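Local coordinates for phenylacetic acid degradation-related protein (Ralstonia eutropha JMP134, PDB 2PIM) that probably acts as an acyl-CoA thioesterase of the hotdog-fold superfamily, hydrolysing fatty acyl-CoA thioesters, at residues S9-G14 and G27-V32; A63-V68 and L88-L93; M71-T76 and C115-E120. One frame throughout, in Å; residues are numbered along the deposited sequence.

How the contacts relate
From the N terminus, contact 1 closes first. It folds helix 7-12 back onto strand 28-33, and the loop it closes contains helix 20-25. Contacts 2 and 3 both start from helix 58-75. Residues 63-68 reach strand 84-92 and close a loop of 19 residues. Residues 71-76 reach strand 114-123 over a longer loop of 38, mostly strand. Their segments alternate along the chain, so the two contacts cross rather than nest. All three reach the same antiparallel sheet. Contacts 1 and 2 lie on opposite sides of the chain's centre, about 20 Å apart between centres. Met71 touches Met11 and Ile29 and joins contacts 1 and 3. Leu65 packs on Gly119 and joins contacts 2 and 3.

Contact 1: S9-G14 and G27-V32; sequences SRMLRG and GVIRAV
Leu12 and Ile29 meet through aliphatic carbons, whereas the flat guanidinium of Arg13 lies back against its own helix. Arg10 CA sits 4.0 Å above the plane of that Arg13 guanidinium, over its centre. Ser9 C lies over the same face, nearer the rim. The contact itself is small and apolar. Leu12 comes from the end of the helix and brings its CD2 methyl against the branch point of Ile29. The distance from Leu12 CD2 to Ile29 CB is 3.9 Å. The same methyl lies 4.0 Å from Ile29 CG2, so it bears on the base of the side chain and not on its far end. The two side chains cross at about a right angle. Met11, a selenomethionine, also runs across Ile29 nearly at a right angle. Its CG is anti to the backbone N (chi1 -174°), and a bend at chi3 (87°) swings the terminal methyl to the strand. Met11 CE then lies 4.1 Å from Ile29 CG1. Val32 adds a looser touch, with its CG2 4.4 Å from Leu12 CD1. The helix ends just beyond Leu12 in a Schellman motif. Gly14 is the C-prime residue and has a positive phi; its N bonds to Met11 O. On the strand, Arg30 and Ala31 both face Glu40 in a classic beta bulge. Ile29 and Val32 also pack on Leu39 of strand 38-45, which pairs with strand 28-33. Met11 also touches Val18 and Pro19, between helices 7-12 and 20-25. The contact thus packs the N-terminal helix on an end strand of the hotdog sheet.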
ATOM      1  N   SER A   9     -21.921  -7.116  -7.056  1.00 25.10           N
ATOM      2  CA  SER A   9     -22.742  -6.730  -8.197  1.00 28.17           C
ATOM      3  C   SER A   9     -23.799  -5.702  -7.791  1.00 28.92           C
ATOM      4  O   SER A   9     -24.184  -4.880  -8.613  1.00 30.95           O
ATOM      5  CB  SER A   9     -23.363  -7.939  -8.897  1.00 27.38           C
ATOM      6  OG  SER A   9     -24.174  -8.625  -7.991  1.00 31.87           O
ATOM      7  N   ARG A  10     -24.239  -5.732  -6.531  1.00 28.80           N
ATOM      8  CA  ARG A  10     -25.062  -4.648  -5.973  1.00 29.06           C
ATOM      9  C   ARG A  10     -24.301  -3.325  -6.019  1.00 29.46           C
ATOM     10  O   ARG A  10     -24.830  -2.296  -6.425  1.00 29.54           O
ATOM     11  CB  ARG A  10     -25.491  -4.957  -4.533  1.00 27.40           C
ATOM     12  CG  ARG A  10     -26.555  -6.021  -4.436  1.00 27.49           C
ATOM     13  CD  ARG A  10     -27.197  -6.033  -3.068  1.00 29.63           C
ATOM     14  NE  ARG A  10     -26.292  -6.540  -2.036  1.00 30.05           N
ATOM     15  CZ  ARG A  10     -26.105  -7.831  -1.766  1.00 27.93           C
ATOM     16  NH1 ARG A  10     -26.741  -8.770  -2.455  1.00 28.32           N
ATOM     17  NH2 ARG A  10     -25.268  -8.193  -0.805  1.00 25.40           N
HETATM   18  N   MSE A  11     -23.053  -3.364  -5.595  1.00 32.07           N
HETATM   19  CA  MSE A  11     -22.183  -2.197  -5.648  1.00 34.15           C
HETATM   20  C   MSE A  11     -22.034  -1.631  -7.076  1.00 33.00           C
HETATM   21  O   MSE A  11     -22.054  -0.425  -7.262  1.00 34.16           O
HETATM   22  CB  MSE A  11     -20.821  -2.560  -5.069  1.00 33.62           C
HETATM   23  CG  MSE A  11     -19.865  -1.394  -4.924  1.00 33.82           C
HETATM   24 SE   MSE A  11     -18.051  -2.007  -5.063  0.75 44.27          SE
HETATM   25  CE  MSE A  11     -17.874  -1.893  -7.027  1.00 47.91           C
ATOM     26  N   LEU A  12     -21.890  -2.496  -8.072  1.00 33.40           N
ATOM     27  CA  LEU A  12     -21.737  -2.057  -9.462  1.00 35.21           C
ATOM     28  C   LEU A  12     -22.922  -1.324 -10.046  1.00 36.59           C
ATOM     29  O   LEU A  12     -22.753  -0.505 -10.931  1.00 40.28           O
ATOM     30  CB  LEU A  12     -21.506  -3.242 -10.390  1.00 35.60           C
ATOM     31  CG  LEU A  12     -20.132  -3.865 -10.415  1.00 35.88           C
ATOM     32  CD1 LEU A  12     -20.137  -4.936 -11.493  1.00 34.66           C
ATOM     33  CD2 LEU A  12     -19.084  -2.827 -10.687  1.00 36.44           C
ATOM     34  N   ARG A  13     -24.120  -1.650  -9.598  1.00 35.59           N
ATOM     35  CA  ARG A  13     -25.318  -1.031 -10.152  1.00 35.69           C
ATOM     36  C   ARG A  13     -25.868   0.037  -9.203  1.00 35.49           C
ATOM     37  O   ARG A  13     -27.032   0.420  -9.288  1.00 38.13           O
ATOM     38  CB  ARG A  13     -26.364  -2.098 -10.503  1.00 34.84           C
ATOM     39  CG  ARG A  13     -26.783  -2.968  -9.348  1.00 35.25           C
ATOM     40  CD  ARG A  13     -27.872  -3.931  -9.736  1.00 36.54           C
ATOM     41  NE  ARG A  13     -28.321  -4.698  -8.572  1.00 37.56           N
ATOM     42  CZ  ARG A  13     -28.109  -6.003  -8.373  1.00 38.90           C
ATOM     43  NH1 ARG A  13     -27.467  -6.764  -9.265  1.00 34.62           N
ATOM     44  NH2 ARG A  13     -28.577  -6.567  -7.264  1.00 41.74           N
ATOM     45  N   GLY A  14     -25.007   0.530  -8.316  1.00 35.48           N
ATOM     46  CA  GLY A  14     -25.351   1.627  -7.433  1.00 34.79           C
ATOM     47  C   GLY A  14     -26.253   1.271  -6.267  1.00 34.73           C
ATOM     48  O   GLY A  14     -26.765   2.168  -5.606  1.00 36.17           O
ATOM     49  N   GLY A  27     -11.084   4.847  -7.712  1.00 30.62           N
ATOM     50  CA  GLY A  27     -11.293   3.530  -8.265  1.00 30.33           C
ATOM     51  C   GLY A  27     -12.603   3.423  -9.019  1.00 29.59           C
ATOM     52  O   GLY A  27     -13.654   3.786  -8.492  1.00 30.45           O
ATOM     53  N   VAL A  28     -12.541   2.940 -10.256  1.00 29.88           N
ATOM     54  CA  VAL A  28     -13.746   2.752 -11.093  1.00 28.04           C
ATOM     55  C   VAL A  28     -13.561   1.489 -11.881  1.00 28.03           C
ATOM     56  O   VAL A  28     -12.675   1.408 -12.759  1.00 24.61           O
ATOM     57  CB  VAL A  28     -13.991   3.909 -12.106  1.00 27.75           C
ATOM     58  CG1 VAL A  28     -15.270   3.695 -12.851  1.00 23.89           C
ATOM     59  CG2 VAL A  28     -14.025   5.253 -11.415  1.00 29.44           C
ATOM     60  N   ILE A  29     -14.429   0.522 -11.591  1.00 29.03           N
ATOM     61  CA  ILE A  29     -14.380  -0.789 -12.217  1.00 27.65           C
ATOM     62  C   ILE A  29     -14.755  -0.635 -13.674  1.00 28.92           C
ATOM     63  O   ILE A  29     -15.808  -0.106 -13.998  1.00 27.34           O
ATOM     64  CB  ILE A  29     -15.399  -1.750 -11.583  1.00 29.60           C
ATOM     65  CG1 ILE A  29     -15.161  -1.926 -10.077  1.00 31.08           C
ATOM     66  CG2 ILE A  29     -15.398  -3.082 -12.313  1.00 31.28           C
ATOM     67  CD1 ILE A  29     -13.983  -2.643  -9.745  1.00 30.86           C
ATOM     68  N   ARG A  30     -13.902  -1.115 -14.567  1.00 29.00           N
ATOM     69  CA  ARG A  30     -14.171  -0.993 -15.984  1.00 27.23           C
ATOM     70  C   ARG A  30     -14.562  -2.328 -16.640  1.00 26.43           C
ATOM     71  O   ARG A  30     -15.177  -2.302 -17.661  1.00 25.86           O
ATOM     72  CB  ARG A  30     -12.953  -0.383 -16.694  1.00 27.51           C
ATOM     73  CG  ARG A  30     -12.543   0.972 -16.170  1.00 30.34           C
ATOM     74  CD  ARG A  30     -13.693   1.989 -16.242  1.00 29.89           C
ATOM     75  NE  ARG A  30     -14.164   2.203 -17.609  1.00 20.46           N
ATOM     76  CZ  ARG A  30     -13.597   3.035 -18.482  1.00 21.69           C
ATOM     77  NH1 ARG A  30     -12.533   3.735 -18.133  1.00 23.97           N
ATOM     78  NH2 ARG A  30     -14.126   3.204 -19.693  1.00 21.66           N
ATOM     79  N   ALA A  31     -14.217  -3.475 -16.061  1.00 26.70           N
ATOM     80  CA  ALA A  31     -14.452  -4.766 -16.703  1.00 25.79           C
ATOM     81  C   ALA A  31     -14.402  -5.881 -15.699  1.00 27.29           C
ATOM     82  O   ALA A  31     -13.621  -5.831 -14.744  1.00 28.14           O
ATOM     83  CB  ALA A  31     -13.418  -5.016 -17.797  1.00 25.63           C
ATOM     84  N   VAL A  32     -15.268  -6.870 -15.885  1.00 27.38           N
ATOM     85  CA  VAL A  32     -15.234  -8.084 -15.072  1.00 27.71           C
ATOM     86  C   VAL A  32     -15.508  -9.273 -15.964  1.00 28.22           C
ATOM     87  O   VAL A  32     -16.303  -9.196 -16.894  1.00 30.66           O
ATOM     88  CB  VAL A  32     -16.296  -8.112 -13.947  1.00 28.68           C
ATOM     89  CG1 VAL A  32     -15.827  -9.023 -12.814  1.00 28.96           C
ATOM     90  CG2 VAL A  32     -16.571  -6.738 -13.410  1.00 32.15           C
TER

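Contact 2: A63-V68 and L88-L93; sequences AMLDDV and LNLSFL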
ATOM      1  N   ALA A  63      -1.899   0.153  -2.593  1.00 28.41           N
ATOM      2  CA  ALA A  63      -3.306   0.253  -2.184  1.00 28.16           C
ATOM      3  C   ALA A  63      -4.249   0.086  -3.368  1.00 27.00           C
ATOM      4  O   ALA A  63      -5.327  -0.455  -3.231  1.00 26.30           O
ATOM      5  CB  ALA A  63      -3.567   1.592  -1.442  1.00 29.95           C
HETATM    6  N   MSE A  64      -3.827   0.519  -4.549  1.00 27.74           N
HETATM    7  CA  MSE A  64      -4.594   0.256  -5.787  1.00 28.41           C
HETATM    8  C   MSE A  64      -4.568  -1.237  -6.200  1.00 29.97           C
HETATM    9  O   MSE A  64      -5.595  -1.812  -6.593  1.00 30.46           O
HETATM   10  CB  MSE A  64      -4.003   1.097  -6.895  1.00 27.53           C
HETATM   11  CG  MSE A  64      -4.213   2.551  -6.672  1.00 31.43           C
HETATM   12 SE   MSE A  64      -3.102   3.658  -7.894  0.75 26.05          SE
HETATM   13  CE  MSE A  64      -3.398   5.421  -7.099  1.00 28.89           C
ATOM     14  N   LEU A  65      -3.389  -1.852  -6.073  1.00 29.28           N
ATOM     15  CA  LEU A  65      -3.217  -3.286  -6.306  1.00 27.74           C
ATOM     16  C   LEU A  65      -4.021  -4.115  -5.317  1.00 28.05           C
ATOM     17  O   LEU A  65      -4.627  -5.139  -5.675  1.00 29.49           O
ATOM     18  CB  LEU A  65      -1.719  -3.652  -6.301  1.00 28.68           C
ATOM     19  CG  LEU A  65      -0.931  -3.165  -7.559  1.00 23.42           C
ATOM     20  CD1 LEU A  65       0.562  -3.089  -7.346  1.00 31.04           C
ATOM     21  CD2 LEU A  65      -1.244  -3.989  -8.804  1.00 26.12           C
ATOM     22  N   ASP A  66      -4.061  -3.658  -4.075  1.00 28.59           N
ATOM     23  CA  ASP A  66      -4.878  -4.291  -3.067  1.00 29.20           C
ATOM     24  C   ASP A  66      -6.337  -4.230  -3.471  1.00 29.54           C
ATOM     25  O   ASP A  66      -7.074  -5.227  -3.336  1.00 34.62           O
ATOM     26  CB  ASP A  66      -4.609  -3.642  -1.691  1.00 28.52           C
ATOM     27  CG  ASP A  66      -5.323  -4.372  -0.529  1.00 30.65           C
ATOM     28  OD1 ASP A  66      -5.343  -5.603  -0.481  1.00 43.29           O
ATOM     29  OD2 ASP A  66      -5.845  -3.705   0.366  1.00 38.64           O
ATOM     30  N   ASP A  67      -6.784  -3.064  -3.955  1.00 29.54           N
ATOM     31  CA  ASP A  67      -8.188  -2.892  -4.313  1.00 29.77           C
ATOM     32  C   ASP A  67      -8.587  -3.812  -5.486  1.00 29.76           C
ATOM     33  O   ASP A  67      -9.598  -4.510  -5.442  1.00 32.11           O
ATOM     34  CB  ASP A  67      -8.496  -1.440  -4.688  1.00 29.36           C
ATOM     35  CG  ASP A  67      -9.972  -1.245  -5.035  1.00 32.14           C
ATOM     36  OD1 ASP A  67     -10.770  -1.229  -4.090  1.00 30.36           O
ATOM     37  OD2 ASP A  67     -10.338  -1.133  -6.245  1.00 33.19           O
ATOM     38  N   VAL A  68      -7.783  -3.823  -6.537  1.00 27.64           N
ATOM     39  CA  VAL A  68      -8.160  -4.561  -7.746  1.00 27.44           C
ATOM     40  C   VAL A  68      -8.225  -6.076  -7.500  1.00 29.01           C
ATOM     41  O   VAL A  68      -9.208  -6.772  -7.955  1.00 30.04           O
ATOM     42  CB  VAL A  68      -7.293  -4.141  -8.981  1.00 28.08           C
ATOM     43  CG1 VAL A  68      -5.856  -4.649  -8.869  1.00 24.31           C
ATOM     44  CG2 VAL A  68      -7.946  -4.570 -10.242  1.00 27.20           C
ATOM     45  N   LEU A  88       0.266  -9.582   0.742  1.00 24.88           N
ATOM     46  CA  LEU A  88       0.310  -8.888  -0.537  1.00 25.41           C
ATOM     47  C   LEU A  88       1.788  -8.552  -0.836  1.00 26.76           C
ATOM     48  O   LEU A  88       2.426  -7.903  -0.054  1.00 27.28           O
ATOM     49  CB  LEU A  88      -0.497  -7.598  -0.440  1.00 27.30           C
ATOM     50  CG  LEU A  88      -0.655  -6.659  -1.643  1.00 26.56           C
ATOM     51  CD1 LEU A  88      -1.288  -7.337  -2.832  1.00 31.17           C
ATOM     52  CD2 LEU A  88      -1.486  -5.477  -1.229  1.00 26.74           C
ATOM     53  N   ASN A  89       2.332  -9.070  -1.927  1.00 26.76           N
ATOM     54  CA  ASN A  89       3.700  -8.817  -2.280  1.00 27.89           C
ATOM     55  C   ASN A  89       3.684  -7.881  -3.457  1.00 29.68           C
ATOM     56  O   ASN A  89       3.057  -8.183  -4.472  1.00 30.87           O
ATOM     57  CB  ASN A  89       4.456 -10.116  -2.631  1.00 25.88           C
ATOM     58  CG  ASN A  89       5.941  -9.856  -2.945  1.00 28.85           C
ATOM     59  OD1 ASN A  89       6.305  -9.693  -4.096  1.00 28.62           O
ATOM     60  ND2 ASN A  89       6.776  -9.796  -1.919  1.00 22.63           N
ATOM     61  N   LEU A  90       4.389  -6.765  -3.325  1.00 27.62           N
ATOM     62  CA  LEU A  90       4.371  -5.684  -4.297  1.00 28.08           C
ATOM     63  C   LEU A  90       5.746  -5.531  -4.904  1.00 28.29           C
ATOM     64  O   LEU A  90       6.711  -5.543  -4.190  1.00 24.12           O
ATOM     65  CB  LEU A  90       4.055  -4.356  -3.601  1.00 28.51           C
ATOM     66  CG  LEU A  90       2.730  -4.328  -2.863  1.00 27.91           C
ATOM     67  CD1 LEU A  90       2.642  -3.016  -2.064  1.00 29.80           C
ATOM     68  CD2 LEU A  90       1.533  -4.512  -3.790  1.00 29.83           C
ATOM     69  N   SER A  91       5.798  -5.407  -6.228  1.00 29.73           N
ATOM     70  CA  SER A  91       7.013  -5.189  -6.959  1.00 28.77           C
ATOM     71  C   SER A  91       6.782  -3.899  -7.699  1.00 29.98           C
ATOM     72  O   SER A  91       5.738  -3.720  -8.369  1.00 30.01           O
ATOM     73  CB  SER A  91       7.308  -6.335  -7.960  1.00 28.37           C
ATOM     74  OG  SER A  91       7.440  -7.588  -7.315  1.00 35.98           O
ATOM     75  N   PHE A  92       7.780  -3.029  -7.596  1.00 25.00           N
ATOM     76  CA  PHE A  92       7.759  -1.698  -8.152  1.00 28.55           C
ATOM     77  C   PHE A  92       8.763  -1.671  -9.281  1.00 27.33           C
ATOM     78  O   PHE A  92       9.937  -1.856  -9.048  1.00 23.12           O
ATOM     79  CB  PHE A  92       8.150  -0.659  -7.083  1.00 28.97           C
ATOM     80  CG  PHE A  92       7.285  -0.720  -5.859  1.00 28.81           C
ATOM     81  CD1 PHE A  92       5.930  -0.469  -5.958  1.00 28.87           C
ATOM     82  CD2 PHE A  92       7.811  -1.062  -4.619  1.00 34.88           C
ATOM     83  CE1 PHE A  92       5.106  -0.565  -4.861  1.00 31.66           C
ATOM     84  CE2 PHE A  92       6.981  -1.135  -3.496  1.00 34.35           C
ATOM     85  CZ  PHE A  92       5.625  -0.899  -3.628  1.00 29.79           C
ATOM     86  N   LEU A  93       8.266  -1.412 -10.481  1.00 27.05           N
ATOM     87  CA  LEU A  93       8.940  -1.715 -11.704  1.00 29.57           C
ATOM     88  C   LEU A  93       9.399  -0.432 -12.355  1.00 29.75           C
ATOM     89  O   LEU A  93      10.546  -0.337 -12.797  1.00 31.80           O
ATOM     90  CB  LEU A  93       7.948  -2.440 -12.612  1.00 30.05           C
ATOM     91  CG  LEU A  93       7.955  -3.984 -12.693  1.00 35.86           C
ATOM     92  CD1 LEU A  93       8.058  -4.675 -11.395  1.00 39.27           C
ATOM     93  CD2 LEU A  93       6.729  -4.469 -13.436  1.00 35.28           C
TER
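The contact belongs to the core of the hotdog fold, where the long helix 58-75 is wrapped by a curved antiparallel sheet. Leu65 and Leu90 slide past each other in opposite directions. They meet through Leu65 CD1 and Leu90 CD2, 4.0 Å apart. The same Leu90 methyl also reaches the base of its partner, with CD2 4.2 Å from Leu65 CB. The next helix residue, Asp66, meets Leu88, two residues before Leu90 on the strand. Leu88 carries its CG anti to the backbone N (chi1 -179°), and with chi2 at 59° its CD2 methyl lies against the helix. Leu88 CD2 rests 3.7 Å from Asp66 CB, so the methylene makes the closest touch. Asp66 OD1 is 3.9 Å from the same Leu88 CD2. The other oxygen, Asp66 OD2, is buried and accepts a hydrogen bond from Gly59 N of the second subunit. This carboxylate therefore looks across the dimer interface. Residues 88-91 pair antiparallel with a strand of that subunit, and the sheet continues from one chain into the next. Within the chain, Leu65 also packs on Ala129 and Ala131 of strand 126-136, the neighbour of strand 84-92.

Contact 3: M71-T76 and C115-E120; sequences MLVTAT and CNVVGE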
HETATM    1  N   MSE A  71     -11.092  -6.874  -5.027  1.00 29.89           N
HETATM    2  CA  MSE A  71     -12.363  -6.684  -5.759  1.00 27.85           C
HETATM    3  C   MSE A  71     -12.674  -7.910  -6.600  1.00 25.61           C
HETATM    4  O   MSE A  71     -13.812  -8.452  -6.595  1.00 21.16           O
HETATM    5  CB  MSE A  71     -12.341  -5.439  -6.672  1.00 29.73           C
HETATM    6  CG  MSE A  71     -12.736  -4.096  -6.016  1.00 38.91           C
HETATM    7 SE   MSE A  71     -14.416  -4.173  -4.978  0.75 38.20          SE
HETATM    8  CE  MSE A  71     -13.658  -4.660  -3.145  1.00 38.12           C
ATOM      9  N   LEU A  72     -11.669  -8.355  -7.333  1.00 24.53           N
ATOM     10  CA  LEU A  72     -11.842  -9.568  -8.149  1.00 25.71           C
ATOM     11  C   LEU A  72     -12.307 -10.769  -7.271  1.00 24.23           C
ATOM     12  O   LEU A  72     -13.297 -11.430  -7.582  1.00 26.69           O
ATOM     13  CB  LEU A  72     -10.570  -9.875  -8.933  1.00 22.07           C
ATOM     14  CG  LEU A  72     -10.625 -11.249  -9.624  1.00 26.35           C
ATOM     15  CD1 LEU A  72     -11.872 -11.447 -10.474  1.00 21.42           C
ATOM     16  CD2 LEU A  72      -9.383 -11.405 -10.425  1.00 24.08           C
ATOM     17  N   VAL A  73     -11.632 -10.986  -6.142  1.00 24.60           N
ATOM     18  CA  VAL A  73     -12.000 -12.081  -5.249  1.00 25.61           C
ATOM     19  C   VAL A  73     -13.419 -11.932  -4.795  1.00 25.86           C
ATOM     20  O   VAL A  73     -14.175 -12.893  -4.849  1.00 26.00           O
ATOM     21  CB  VAL A  73     -11.092 -12.203  -4.008  1.00 26.64           C
ATOM     22  CG1 VAL A  73     -11.565 -13.333  -3.112  1.00 29.72           C
ATOM     23  CG2 VAL A  73      -9.654 -12.426  -4.433  1.00 27.62           C
ATOM     24  N   THR A  74     -13.782 -10.722  -4.359  1.00 27.68           N
ATOM     25  CA  THR A  74     -15.159 -10.420  -3.876  1.00 25.12           C
ATOM     26  C   THR A  74     -16.222 -10.673  -4.922  1.00 23.47           C
ATOM     27  O   THR A  74     -17.295 -11.247  -4.633  1.00 23.68           O
ATOM     28  CB  THR A  74     -15.223  -8.958  -3.344  1.00 25.57           C
ATOM     29  OG1 THR A  74     -14.270  -8.839  -2.291  1.00 24.21           O
ATOM     30  CG2 THR A  74     -16.588  -8.608  -2.784  1.00 27.79           C
ATOM     31  N   ALA A  75     -15.933 -10.262  -6.147  1.00 21.76           N
ATOM     32  CA  ALA A  75     -16.815 -10.554  -7.275  1.00 24.40           C
ATOM     33  C   ALA A  75     -17.237 -12.020  -7.392  1.00 24.26           C
ATOM     34  O   ALA A  75     -18.342 -12.296  -7.865  1.00 27.83           O
ATOM     35  CB  ALA A  75     -16.181 -10.101  -8.560  1.00 25.15           C
ATOM     36  N   THR A  76     -16.364 -12.950  -6.978  1.00 25.59           N
ATOM     37  CA  THR A  76     -16.637 -14.394  -7.072  1.00 26.65           C
ATOM     38  C   THR A  76     -17.427 -14.964  -5.876  1.00 27.18           C
ATOM     39  O   THR A  76     -17.888 -16.090  -5.939  1.00 26.76           O
ATOM     40  CB  THR A  76     -15.343 -15.256  -7.310  1.00 24.74           C
ATOM     41  OG1 THR A  76     -14.521 -15.299  -6.130  1.00 28.84           O
ATOM     42  CG2 THR A  76     -14.540 -14.710  -8.436  1.00 31.82           C
ATOM     43  N   CYS A 115      -7.589 -17.879  -2.273  1.00 22.31           N
ATOM     44  CA  CYS A 115      -7.483 -17.452  -3.653  1.00 23.15           C
ATOM     45  C   CYS A 115      -6.135 -16.784  -3.815  1.00 24.20           C
ATOM     46  O   CYS A 115      -5.729 -16.012  -2.977  1.00 24.34           O
ATOM     47  CB  CYS A 115      -8.591 -16.458  -4.032  1.00 20.76           C
ATOM     48  SG  CYS A 115     -10.200 -17.267  -4.090  1.00 31.54           S
ATOM     49  N   ASN A 116      -5.452 -17.131  -4.886  1.00 23.76           N
ATOM     50  CA  ASN A 116      -4.203 -16.522  -5.268  1.00 25.85           C
ATOM     51  C   ASN A 116      -4.502 -15.643  -6.460  1.00 22.96           C
ATOM     52  O   ASN A 116      -5.023 -16.107  -7.470  1.00 21.19           O
ATOM     53  CB  ASN A 116      -3.196 -17.609  -5.594  1.00 30.25           C
ATOM     54  CG  ASN A 116      -2.987 -18.577  -4.429  1.00 37.09           C
ATOM     55  OD1 ASN A 116      -2.218 -18.295  -3.496  1.00 48.13           O
ATOM     56  ND2 ASN A 116      -3.670 -19.713  -4.474  1.00 35.94           N
ATOM     57  N   VAL A 117      -4.228 -14.353  -6.311  1.00 25.24           N
ATOM     58  CA  VAL A 117      -4.601 -13.344  -7.297  1.00 26.01           C
ATOM     59  C   VAL A 117      -3.335 -12.648  -7.734  1.00 29.14           C
ATOM     60  O   VAL A 117      -2.455 -12.466  -6.923  1.00 26.73           O
ATOM     61  CB  VAL A 117      -5.523 -12.272  -6.683  1.00 27.43           C
ATOM     62  CG1 VAL A 117      -6.315 -11.556  -7.805  1.00 32.37           C
ATOM     63  CG2 VAL A 117      -6.474 -12.863  -5.668  1.00 30.76           C
ATOM     64  N   VAL A 118      -3.224 -12.279  -9.006  1.00 28.60           N
ATOM     65  CA  VAL A 118      -2.142 -11.407  -9.440  1.00 32.08           C
ATOM     66  C   VAL A 118      -2.771 -10.098  -9.938  1.00 29.91           C
ATOM     67  O   VAL A 118      -3.866 -10.096 -10.494  1.00 30.62           O
ATOM     68  CB  VAL A 118      -1.241 -12.021 -10.541  1.00 34.30           C
ATOM     69  CG1 VAL A 118      -0.750 -13.421 -10.119  1.00 39.73           C
ATOM     70  CG2 VAL A 118      -1.973 -12.134 -11.809  1.00 38.65           C
ATOM     71  N   GLY A 119      -2.082  -9.002  -9.676  1.00 26.96           N
ATOM     72  CA  GLY A 119      -2.500  -7.695 -10.092  1.00 28.59           C
ATOM     73  C   GLY A 119      -1.355  -7.027 -10.836  1.00 27.58           C
ATOM     74  O   GLY A 119      -0.209  -7.300 -10.541  1.00 25.19           O
ATOM     75  N   GLU A 120      -1.693  -6.196 -11.829  1.00 27.22           N
ATOM     76  CA  GLU A 120      -0.730  -5.377 -12.578  1.00 32.27           C
ATOM     77  C   GLU A 120      -1.297  -3.968 -12.643  1.00 34.71           C
ATOM     78  O   GLU A 120      -2.501  -3.783 -12.726  1.00 35.43           O
ATOM     79  CB  GLU A 120      -0.550  -5.948 -13.960  1.00 32.79           C
ATOM     80  CG  GLU A 120       0.036  -7.363 -13.900  1.00 40.64           C
ATOM     81  CD  GLU A 120       0.052  -8.116 -15.236  1.00 43.73           C
ATOM     82  OE1 GLU A 120      -0.561  -7.602 -16.219  1.00 47.90           O
ATOM     83  OE2 GLU A 120       0.693  -9.219 -15.274  1.00 51.17           O
TER
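Val73 and Val117 face each other, and their side chains cross at a slant. Each uses its CG2 methyl. Val73 CG2 and Val117 CG2 are 3.4 Å apart, tighter than usual van der Waals contact. In Val73 the other methyl, CG1, is anti to the backbone N (chi1 178°), and this leaves CG2 to face the strand. That CG2 also lies 4.2 Å from Cys115 CB, so it touches two residues of the strand, one on each side of Asn116. Cys115 and Val117 both point toward the helix, while Asn116 and Val118 point away, as the alternation of a strand requires. Leu72 takes the other branch of Val117. The two side chains run past each other in opposite directions, and Leu72 CD2 meets Val117 CG1 at 4.0 Å. Val117 thus divides its methyls between two successive helix residues. All four of these residues are buried, as befits the core of a hotdog fold, where the helix packs on the curved sheet.

The axes of helix segment 71-75 and strand segment 115-120 approach to 9.7 Å. Their N-to-C directions differ by 137°, so the helix lies askew on the strand. Near the helix end, Thr76 OG1 gives a hydrogen bond of 2.7 Å to Val73 O. The donor lies in the carbonyl plane, on a lone pair, with a C=O...donor angle of 142°. Thr76 N bonds to the same oxygen, so this carbonyl is gripped twice by one residue.

Strand 114-123 lies inside the sheet, between strand 126-136 and strands 99-107 and 109-110. Leu72 extends the packing to Ala105 and Leu107 of strand 99-107. Val73 and Val117 both reach Cys135 of strand 126-136, so Leu72 and Val73 together touch three strands.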